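Local coordinates for naphthalene dioxygenase large subunit (Rhodococcus sp., PDB 2B1X), which serves as the large subunit of a Rieske-type non-heme iron oxygenase, carrying a [2Fe-2S] cluster and a mononuclear iron ion in separate domains, at residues A[193-198]-A[356-361]; A[62-67]-A[337-342]; A[324-327]-A[333-336]; A[360-363]-A[368-371]. All coordinates share one frame; numbering follows the deposited sequence.

Contact 1. Residues A[193-198]-A[356-361]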
# COMPACT_ATOMS: atom_id res chain seq x y z
N ALA A 193 13.03 12.59 -22.57
CA ALA A 193 12.42 12.90 -21.30
C ALA A 193 13.28 12.23 -20.22
O ALA A 193 14.12 11.39 -20.52
CB ALA A 193 11.01 12.35 -21.25
N PRO A 194 13.12 12.62 -18.97
CA PRO A 194 13.82 11.93 -17.88
C PRO A 194 13.21 10.54 -17.63
O PRO A 194 12.00 10.33 -17.83
CB PRO A 194 13.60 12.86 -16.69
CG PRO A 194 12.27 13.57 -17.03
CD PRO A 194 12.30 13.76 -18.48
N GLN A 195 14.07 9.60 -17.27
CA GLN A 195 13.59 8.37 -16.63
C GLN A 195 13.10 8.78 -15.26
O GLN A 195 13.81 9.50 -14.55
CB GLN A 195 14.76 7.39 -16.42
CG GLN A 195 15.45 6.87 -17.68
CD GLN A 195 16.66 5.99 -17.32
OE1 GLN A 195 17.08 5.95 -16.15
NE2 GLN A 195 17.23 5.32 -18.30
N ARG A 196 11.92 8.30 -14.87
CA ARG A 196 11.37 8.55 -13.54
C ARG A 196 10.96 7.25 -12.86
O ARG A 196 10.18 6.47 -13.39
CB ARG A 196 10.18 9.49 -13.64
CG ARG A 196 10.57 10.88 -14.23
CD ARG A 196 9.39 11.78 -14.50
NE ARG A 196 8.51 11.91 -13.33
CZ ARG A 196 7.39 12.66 -13.29
NH1 ARG A 196 6.98 13.34 -14.36
NH2 ARG A 196 6.66 12.69 -12.17
N TRP A 197 11.51 6.99 -11.68
CA TRP A 197 11.15 5.77 -10.97
C TRP A 197 11.30 6.04 -9.47
O TRP A 197 11.97 7.02 -9.09
CB TRP A 197 11.98 4.56 -11.45
CG TRP A 197 13.43 4.52 -10.96
CD1 TRP A 197 13.94 3.74 -9.94
CD2 TRP A 197 14.55 5.25 -11.48
NE1 TRP A 197 15.29 3.96 -9.80
CE2 TRP A 197 15.69 4.89 -10.72
CE3 TRP A 197 14.71 6.20 -12.49
CZ2 TRP A 197 16.97 5.43 -10.96
CZ3 TRP A 197 16.00 6.73 -12.73
CH2 TRP A 197 17.09 6.34 -11.97
N VAL A 198 10.72 5.16 -8.66
CA VAL A 198 10.66 5.30 -7.20
C VAL A 198 11.65 4.39 -6.46
O VAL A 198 11.72 3.20 -6.73
CB VAL A 198 9.23 5.01 -6.71
CG1 VAL A 198 9.14 5.00 -5.17
CG2 VAL A 198 8.27 6.02 -7.33
N LYS A 356 24.31 5.65 -25.20
CA LYS A 356 24.54 4.26 -24.79
C LYS A 356 25.52 4.17 -23.58
O LYS A 356 25.34 3.36 -22.67
CB LYS A 356 24.99 3.38 -25.96
CG LYS A 356 24.02 3.33 -27.18
CD LYS A 356 22.63 2.77 -26.79
CE LYS A 356 21.72 2.49 -27.98
NZ LYS A 356 22.32 1.53 -29.02
N SER A 357 26.55 5.01 -23.57
CA SER A 357 27.47 5.03 -22.43
C SER A 357 26.76 5.39 -21.13
O SER A 357 26.97 4.73 -20.10
CB SER A 357 28.63 5.97 -22.70
OG SER A 357 29.48 5.32 -23.61
N TYR A 358 25.93 6.43 -21.17
CA TYR A 358 25.05 6.78 -20.05
C TYR A 358 24.10 5.63 -19.66
O TYR A 358 23.92 5.33 -18.46
CB TYR A 358 24.20 8.00 -20.44
CG TYR A 358 22.92 8.15 -19.61
CD1 TYR A 358 22.98 8.61 -18.28
CD2 TYR A 358 21.66 7.85 -20.15
CE1 TYR A 358 21.84 8.74 -17.51
CE2 TYR A 358 20.47 7.99 -19.34
CZ TYR A 358 20.59 8.44 -18.04
OH TYR A 358 19.45 8.61 -17.27
N LEU A 359 23.46 5.03 -20.67
CA LEU A 359 22.29 4.17 -20.43
C LEU A 359 22.67 2.86 -19.72
O LEU A 359 21.91 2.38 -18.85
CB LEU A 359 21.53 3.90 -21.73
CG LEU A 359 20.17 3.22 -21.66
CD1 LEU A 359 19.13 4.10 -20.98
CD2 LEU A 359 19.72 2.80 -23.03
N ARG A 360 23.83 2.30 -20.07
CA ARG A 360 24.25 0.99 -19.55
C ARG A 360 24.95 1.10 -18.21
O ARG A 360 25.14 0.07 -17.53
CB ARG A 360 25.11 0.22 -20.57
CG ARG A 360 24.28 -0.49 -21.65
CD ARG A 360 23.81 0.48 -22.73
NE ARG A 360 23.24 -0.13 -23.93
CZ ARG A 360 23.94 -0.55 -24.98
NH1 ARG A 360 25.28 -0.46 -24.99
NH2 ARG A 360 23.29 -1.06 -26.02
N THR A 361 25.28 2.34 -17.81
CA THR A 361 25.99 2.61 -16.55
C THR A 361 25.11 3.25 -15.49
O THR A 361 25.07 2.77 -14.35
CB THR A 361 27.30 3.45 -16.75
OG1 THR A 361 27.00 4.72 -17.35
CG2 THR A 361 28.23 2.75 -17.76
O HOH W 1 19.27 3.20 -17.32

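Contact 2. Residues A[62-67]-A[337-342]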
# COMPACT_ATOMS: atom_id res chain seq x y z
N VAL A 62 6.11 21.32 -19.46
CA VAL A 62 6.31 20.09 -18.71
C VAL A 62 5.73 20.37 -17.32
O VAL A 62 5.63 21.52 -16.92
CB VAL A 62 7.81 19.67 -18.61
CG1 VAL A 62 8.38 19.25 -19.99
CG2 VAL A 62 8.70 20.77 -18.00
N VAL A 63 5.29 19.33 -16.64
CA VAL A 63 4.81 19.45 -15.26
C VAL A 63 5.86 18.93 -14.26
O VAL A 63 6.23 17.76 -14.29
CB VAL A 63 3.47 18.74 -15.08
CG1 VAL A 63 3.00 18.87 -13.61
CG2 VAL A 63 2.38 19.35 -16.04
N ARG A 64 6.30 19.79 -13.36
CA ARG A 64 7.41 19.51 -12.46
C ARG A 64 7.10 19.93 -11.03
O ARG A 64 6.01 20.48 -10.79
CB ARG A 64 8.70 20.14 -13.00
CG ARG A 64 9.05 19.62 -14.39
CD ARG A 64 9.62 18.16 -14.38
NE ARG A 64 9.64 17.56 -15.70
CZ ARG A 64 10.57 17.79 -16.64
NH1 ARG A 64 11.60 18.63 -16.42
NH2 ARG A 64 10.48 17.18 -17.81
N TYR A 65 8.00 19.67 -10.08
CA TYR A 65 7.63 19.75 -8.65
C TYR A 65 8.58 20.52 -7.75
O TYR A 65 9.80 20.55 -7.99
CB TYR A 65 7.54 18.33 -8.05
CG TYR A 65 6.52 17.51 -8.72
CD1 TYR A 65 6.76 16.89 -9.93
CD2 TYR A 65 5.24 17.39 -8.15
CE1 TYR A 65 5.76 16.13 -10.57
CE2 TYR A 65 4.28 16.62 -8.74
CZ TYR A 65 4.53 16.00 -9.96
OH TYR A 65 3.51 15.28 -10.56
N ILE A 66 8.02 21.10 -6.70
CA ILE A 66 8.77 21.31 -5.47
C ILE A 66 8.03 20.56 -4.42
O ILE A 66 6.91 20.94 -4.03
CB ILE A 66 8.97 22.82 -5.13
CG1 ILE A 66 9.67 23.54 -6.32
CG2 ILE A 66 9.78 22.96 -3.86
CD1 ILE A 66 9.92 25.05 -6.16
N SER A 67 8.63 19.46 -3.97
CA SER A 67 7.97 18.49 -3.11
C SER A 67 6.59 18.13 -3.67
O SER A 67 6.51 17.77 -4.82
CB SER A 67 7.94 18.96 -1.65
OG SER A 67 9.29 19.21 -1.22
N MET A 337 14.54 11.49 -10.99
CA MET A 337 14.33 11.96 -12.39
C MET A 337 15.70 12.10 -13.02
O MET A 337 16.41 13.05 -12.69
CB MET A 337 13.56 13.29 -12.43
CG MET A 337 12.30 13.24 -11.49
SD MET A 337 11.08 14.48 -11.90
CE MET A 337 9.91 14.30 -10.50
N SER A 338 16.05 11.20 -13.94
CA SER A 338 17.39 11.18 -14.51
C SER A 338 17.38 11.62 -15.98
O SER A 338 16.75 10.99 -16.83
CB SER A 338 18.02 9.79 -14.40
OG SER A 338 19.33 9.84 -14.94
N PHE A 339 18.04 12.74 -16.24
CA PHE A 339 18.06 13.36 -17.58
C PHE A 339 19.38 13.05 -18.26
O PHE A 339 20.44 13.08 -17.62
CB PHE A 339 17.95 14.88 -17.43
CG PHE A 339 16.69 15.37 -16.75
CD1 PHE A 339 16.57 15.38 -15.35
CD2 PHE A 339 15.63 15.90 -17.51
CE1 PHE A 339 15.40 15.88 -14.71
CE2 PHE A 339 14.49 16.42 -16.92
CZ PHE A 339 14.35 16.40 -15.50
N PHE A 340 19.34 12.74 -19.55
CA PHE A 340 20.56 12.66 -20.36
C PHE A 340 20.64 13.90 -21.23
O PHE A 340 19.65 14.27 -21.87
CB PHE A 340 20.54 11.39 -21.22
CG PHE A 340 21.60 11.38 -22.31
CD1 PHE A 340 22.94 11.12 -21.99
CD2 PHE A 340 21.27 11.66 -23.62
CE1 PHE A 340 23.94 11.12 -22.97
CE2 PHE A 340 22.27 11.67 -24.64
CZ PHE A 340 23.60 11.40 -24.31
N LEU A 341 21.82 14.54 -21.26
CA LEU A 341 22.00 15.76 -22.05
C LEU A 341 23.19 15.63 -22.97
O LEU A 341 24.14 14.93 -22.65
CB LEU A 341 22.17 16.99 -21.17
CG LEU A 341 20.97 17.40 -20.27
CD1 LEU A 341 20.99 16.64 -19.02
CD2 LEU A 341 21.03 18.91 -19.98
N VAL A 342 23.15 16.31 -24.10
CA VAL A 342 24.28 16.32 -25.05
C VAL A 342 24.22 17.63 -25.85
O VAL A 342 23.14 18.23 -26.03
CB VAL A 342 24.29 15.05 -25.95
CG1 VAL A 342 23.08 15.02 -26.92
CG2 VAL A 342 25.65 14.85 -26.70

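Contact 3. Residues A[324-327]-A[333-336]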
# COMPACT_ATOMS: atom_id res chain seq x y z
N ARG A 324 20.30 14.87 -12.49
CA ARG A 324 19.22 14.10 -11.89
C ARG A 324 18.67 14.83 -10.65
O ARG A 324 19.43 15.49 -9.94
CB ARG A 324 19.72 12.68 -11.51
CG ARG A 324 21.08 12.67 -10.78
CD ARG A 324 22.30 12.44 -11.70
NE ARG A 324 21.99 11.36 -12.63
CZ ARG A 324 21.94 10.07 -12.29
NH1 ARG A 324 22.28 9.69 -11.04
NH2 ARG A 324 21.57 9.18 -13.20
N LEU A 325 17.36 14.71 -10.44
CA LEU A 325 16.68 15.09 -9.23
C LEU A 325 16.48 13.93 -8.28
O LEU A 325 16.04 12.82 -8.67
CB LEU A 325 15.32 15.70 -9.55
CG LEU A 325 15.38 17.12 -10.16
CD1 LEU A 325 14.06 17.46 -10.84
CD2 LEU A 325 15.76 18.16 -9.06
N TRP A 326 16.78 14.17 -7.02
CA TRP A 326 16.41 13.21 -6.00
C TRP A 326 15.15 13.82 -5.41
O TRP A 326 15.20 14.61 -4.48
CB TRP A 326 17.52 13.04 -4.95
CG TRP A 326 18.86 12.90 -5.53
CD1 TRP A 326 19.91 13.83 -5.49
CD2 TRP A 326 19.35 11.78 -6.28
NE1 TRP A 326 20.99 13.32 -6.16
CE2 TRP A 326 20.69 12.06 -6.64
CE3 TRP A 326 18.79 10.54 -6.67
CZ2 TRP A 326 21.47 11.18 -7.39
CZ3 TRP A 326 19.59 9.65 -7.42
CH2 TRP A 326 20.93 9.99 -7.77
N HIS A 327 14.01 13.47 -6.00
CA HIS A 327 12.76 14.12 -5.59
C HIS A 327 12.17 13.55 -4.28
O HIS A 327 11.88 12.37 -4.20
CB HIS A 327 11.71 14.09 -6.72
CG HIS A 327 10.51 14.89 -6.38
ND1 HIS A 327 9.27 14.31 -6.18
CD2 HIS A 327 10.37 16.20 -6.10
CE1 HIS A 327 8.40 15.25 -5.84
NE2 HIS A 327 9.05 16.40 -5.76
N LYS A 333 11.35 7.54 1.04
CA LYS A 333 10.97 7.34 -0.34
C LYS A 333 11.36 8.51 -1.24
O LYS A 333 11.26 9.66 -0.85
CB LYS A 333 9.46 7.09 -0.39
CG LYS A 333 8.93 6.44 -1.68
CD LYS A 333 7.40 6.27 -1.62
CE LYS A 333 6.80 5.86 -2.96
NZ LYS A 333 5.29 5.58 -2.90
N MET A 334 11.88 8.24 -2.42
CA MET A 334 12.13 9.33 -3.34
C MET A 334 11.79 8.91 -4.76
O MET A 334 11.66 7.71 -5.04
CB MET A 334 13.59 9.79 -3.20
CG MET A 334 14.63 8.74 -3.73
SD MET A 334 16.21 9.53 -4.16
CE MET A 334 17.35 8.24 -3.66
N GLU A 335 11.64 9.89 -5.65
CA GLU A 335 11.48 9.61 -7.09
C GLU A 335 12.70 10.19 -7.77
O GLU A 335 12.98 11.38 -7.60
CB GLU A 335 10.19 10.24 -7.65
CG GLU A 335 9.92 10.04 -9.15
CD GLU A 335 8.54 10.56 -9.59
OE1 GLU A 335 7.66 10.78 -8.74
OE2 GLU A 335 8.31 10.75 -10.79
N VAL A 336 13.48 9.35 -8.45
CA VAL A 336 14.61 9.84 -9.22
C VAL A 336 14.05 10.33 -10.55
O VAL A 336 13.13 9.71 -11.10
CB VAL A 336 15.66 8.75 -9.49
CG1 VAL A 336 16.92 9.35 -10.23
CG2 VAL A 336 16.09 8.06 -8.19

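Contact 4. Residues A[360-363]-A[368-371]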
# COMPACT_ATOMS: atom_id res chain seq x y z
N ARG A 360 23.83 2.30 -20.07
CA ARG A 360 24.25 0.99 -19.55
C ARG A 360 24.95 1.10 -18.21
O ARG A 360 25.14 0.07 -17.53
CB ARG A 360 25.11 0.22 -20.57
CG ARG A 360 24.28 -0.49 -21.65
CD ARG A 360 23.81 0.48 -22.73
NE ARG A 360 23.24 -0.13 -23.93
CZ ARG A 360 23.94 -0.55 -24.98
NH1 ARG A 360 25.28 -0.46 -24.99
NH2 ARG A 360 23.29 -1.06 -26.02
N THR A 361 25.28 2.34 -17.81
CA THR A 361 25.99 2.61 -16.55
C THR A 361 25.11 3.25 -15.49
O THR A 361 25.07 2.77 -14.35
CB THR A 361 27.30 3.45 -16.75
OG1 THR A 361 27.00 4.72 -17.35
CG2 THR A 361 28.23 2.75 -17.76
N PHE A 362 24.39 4.31 -15.88
CA PHE A 362 23.54 5.05 -14.97
C PHE A 362 22.07 5.00 -15.40
O PHE A 362 21.72 4.36 -16.39
CB PHE A 362 24.10 6.48 -14.73
CG PHE A 362 25.32 6.48 -13.86
CD1 PHE A 362 26.57 6.16 -14.39
CD2 PHE A 362 25.22 6.71 -12.49
CE1 PHE A 362 27.71 6.09 -13.57
CE2 PHE A 362 26.37 6.66 -11.64
CZ PHE A 362 27.61 6.33 -12.20
N GLY A 363 21.19 5.64 -14.64
CA GLY A 363 19.77 5.45 -14.88
C GLY A 363 19.22 4.15 -14.28
O GLY A 363 19.92 3.41 -13.57
N PHE A 368 25.98 0.54 -12.87
CA PHE A 368 26.44 1.26 -11.68
C PHE A 368 25.22 1.61 -10.79
O PHE A 368 25.15 1.20 -9.64
CB PHE A 368 27.15 2.58 -12.03
CG PHE A 368 28.54 2.41 -12.57
CD1 PHE A 368 28.75 1.92 -13.86
CD2 PHE A 368 29.65 2.78 -11.81
CE1 PHE A 368 30.05 1.75 -14.35
CE2 PHE A 368 30.94 2.62 -12.29
CZ PHE A 368 31.13 2.10 -13.57
N GLU A 369 24.28 2.37 -11.35
CA GLU A 369 23.24 3.00 -10.55
C GLU A 369 22.32 1.98 -9.86
O GLU A 369 21.83 2.24 -8.77
CB GLU A 369 22.42 4.03 -11.34
CG GLU A 369 21.53 4.90 -10.48
CD GLU A 369 21.63 6.39 -10.84
OE1 GLU A 369 21.24 6.74 -11.99
OE2 GLU A 369 22.10 7.19 -9.97
N GLN A 370 22.11 0.81 -10.46
CA GLN A 370 21.26 -0.16 -9.80
C GLN A 370 21.80 -0.58 -8.43
O GLN A 370 21.02 -0.80 -7.51
CB GLN A 370 20.94 -1.36 -10.71
CG GLN A 370 22.11 -2.26 -11.03
CD GLN A 370 21.70 -3.33 -12.03
OE1 GLN A 370 21.57 -4.51 -11.65
NE2 GLN A 370 21.47 -2.93 -13.29
N ASP A 371 23.13 -0.65 -8.28
CA ASP A 371 23.72 -0.95 -6.97
C ASP A 371 23.71 0.23 -6.01
O ASP A 371 23.57 0.04 -4.79
CB ASP A 371 25.17 -1.44 -7.08
CG ASP A 371 25.29 -2.80 -7.71
OD1 ASP A 371 24.28 -3.55 -7.92
OD2 ASP A 371 26.40 -3.22 -8.04

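Contact 1. Residues A[193-198]-A[356-361]
The backbones of Q195 and L359 stay well separated, their CA atoms 10.4 Å apart, so that strand 188-199 and helix 348-361 meet through side chains and a bridging water. The strand is outermost within this chain in the large antiparallel sheet of the Bet v 1-like catalytic domain, though backbone bonds to a neighbouring small subunit follow at R196 and V198, and the small buried interface rests on a single glutamine facing two consecutive helix residues. Q195 carries its CG anti to the carbonyl carbon (chi1 -63°) and then runs straight, which delivers the amide into the angle between Y358 and L359. The phenol comes from the opposite direction, its ring plane turned 43° from the amide. Q195 OE1 and Y358 OH approach to 3.7 Å without bonding; each has its partner elsewhere: the carbonyl oxygen accepts from the backbone N of I364, and the hydroxyl pairs with S338 OG. L359 brings in a methyl group, with its CG set anti to the backbone N (chi1 -170°), and CD1 lies 3.5 Å from Q195 NE2. That amide nitrogen also donates to T65 O of a neighbouring small subunit, a residue against which L359 packs too, so the subunit boundary runs along this contact. A water completes the link: it accepts from Q195 NE2 at 3.1 Å and lies 3.2 Å from L359 O.

Contact 2. Residues A[62-67]-A[337-342]
R64 and F339 reach for each other from strands of two domains and slide past in opposite directions, the guanidinium and the phenyl ring turned 64° apart. Strand 60-66 belongs to the antiparallel sheet of the Rieske domain and strand 333-343 to the large sheet of the catalytic domain, so this buried contact is part of the seam between them, bridged by side chains while the CA atoms of R64 and M337 remain 10.2 Å apart. The arginine bends early (chi2 -74°), which lays its flat end across the rim of the phenylalanine: F339 CZ lies over one face of the guanidinium, 3.7 Å from R64 NH1, and NH1 in turn sits at the ring edge, near the ring plane. V62 CG2 backs the opposite face of the guanidinium, 3.8 Å above its centre, leaving the group sandwiched between aliphatic and aromatic carbon. Its polar ends are paired inside the Rieske half, NH2 in a salt bridge with E54 and NH1 bonded to L49 O, and these bonds should fix the rotation of the plane. The second pair is apolar. Y65 and M337 cross at about a right angle, the methionine chain stretched out beyond CG so that its terminal methyl makes the touch. The phenol hydroxyl points on to D127 of a neighbouring small subunit and to Q70, while R381 of the second copy of this protein packs on the tyrosine. M337 CE approaches the ring obliquely and comes closest at Y65 CD1, 4.1 Å away.

Contact 3. Residues A[324-327]-A[333-336]
M334 and V336 both come obliquely at the benzo part of the W326 indole, while R324 CG, from the same strand as the tryptophan, lies 3.6 Å above one face of that ring system toward its rim. The sulfur makes a Met-aromatic contact: M334 SD is 3.7 Å from W326 CE3 and lies far off the ring normal (70°). M334 has CG between its backbone N and carbonyl carbon (chi1 69°), which sets its chain side by side with the indole. V336 adds CG1 at 3.9 Å from W326 CZ3. Beyond the pair, W376 meets the indole edge-to-face, and W326 NE1 bonds to S303 OG. The imidazole of H327 has E335 CB at its edge, near the ring plane, and Y65 meets the same ring. Segments 324-327 and 333-336 are the two arms of a beta hairpin in the catalytic-domain sheet. H327 and E335 form an antiparallel hydrogen-bonded pair, with H327 N to E335 O at 2.8 Å and E335 N to H327 O at 2.9 Å; W326 and V336 are the adjoining non-hydrogen-bonded pair. V336 CA also approaches L325 O at 3.4 Å in a CA-H...O contact. E335 OE2 forms a salt bridge with R196, whereas H327 ND1 is buried with no partner in the model.

Contact 4. Residues A[360-363]-A[368-371]
T361 and F368 are joined by the tightest part of this contact, a short connection where the carbonyl of T361 meets the backbone leading into helix 369-382. T361 O accepts twice, from F368 N at 2.8 Å, on a lone pair in the carbonyl plane, and from E369 N at 3.1 Å, nearly along the C=O axis. E369 returns the grip: its chain bends at chi2 (133°) so that OE1 receives G363 N at 2.9 Å, on the anti side of the carboxylate and somewhat out of its plane. The other oxygen, OE2, is engaged in a salt bridge with R324, which helps to position the carboxylate. F368 CB sits over one face of the F362 ring, 4.0 Å from the centroid, as a CH-pi contact, and the E369 carboxylate stands at the edge of that ring, turned 86° from its plane. The two phenyl rings are close to parallel (17°) but slid so far apart, with centroids 5.3 Å from each other, that they barely overlap. T361 CB also touches F368 CD1, at 3.6 Å, on the same side of that ring as F362. The looser ends turn elsewhere: R360 leaves the other segment, and its NH2 bonds to D68 O of a neighbouring small subunit, while D371 forms a salt bridge with R80 of that chain. Inward, the side chain of F362 comes within about 5 Å of the bound iron, F368 rests against the iron ligand H221, and helix 369-382 carries another ligand, D372, while F362 packs on both strands 302-309 and 318-330, F368 on M309.

Overall arrangement
Contact 2 spans the two domains, whereas contacts 1, 3 and 4 lie within the catalytic domain. Strand 333-343 is the common thread: it serves contacts 2 and 3, neighbours strand 188-199 of contact 1 in the large sheet, and leads into helix 348-361, which contacts 1 and 4 share. The hairpin of contact 3 falls between the segments of both contact 1 and contact 2; contact 4 follows. Centres lie about 8 Å apart for contacts 1 and 4, about 10 Å for contacts 2 and 3, and about 18 Å for contacts 2 and 4. Together they join the Rieske domain, through the sheet, to the helices beside the iron ion.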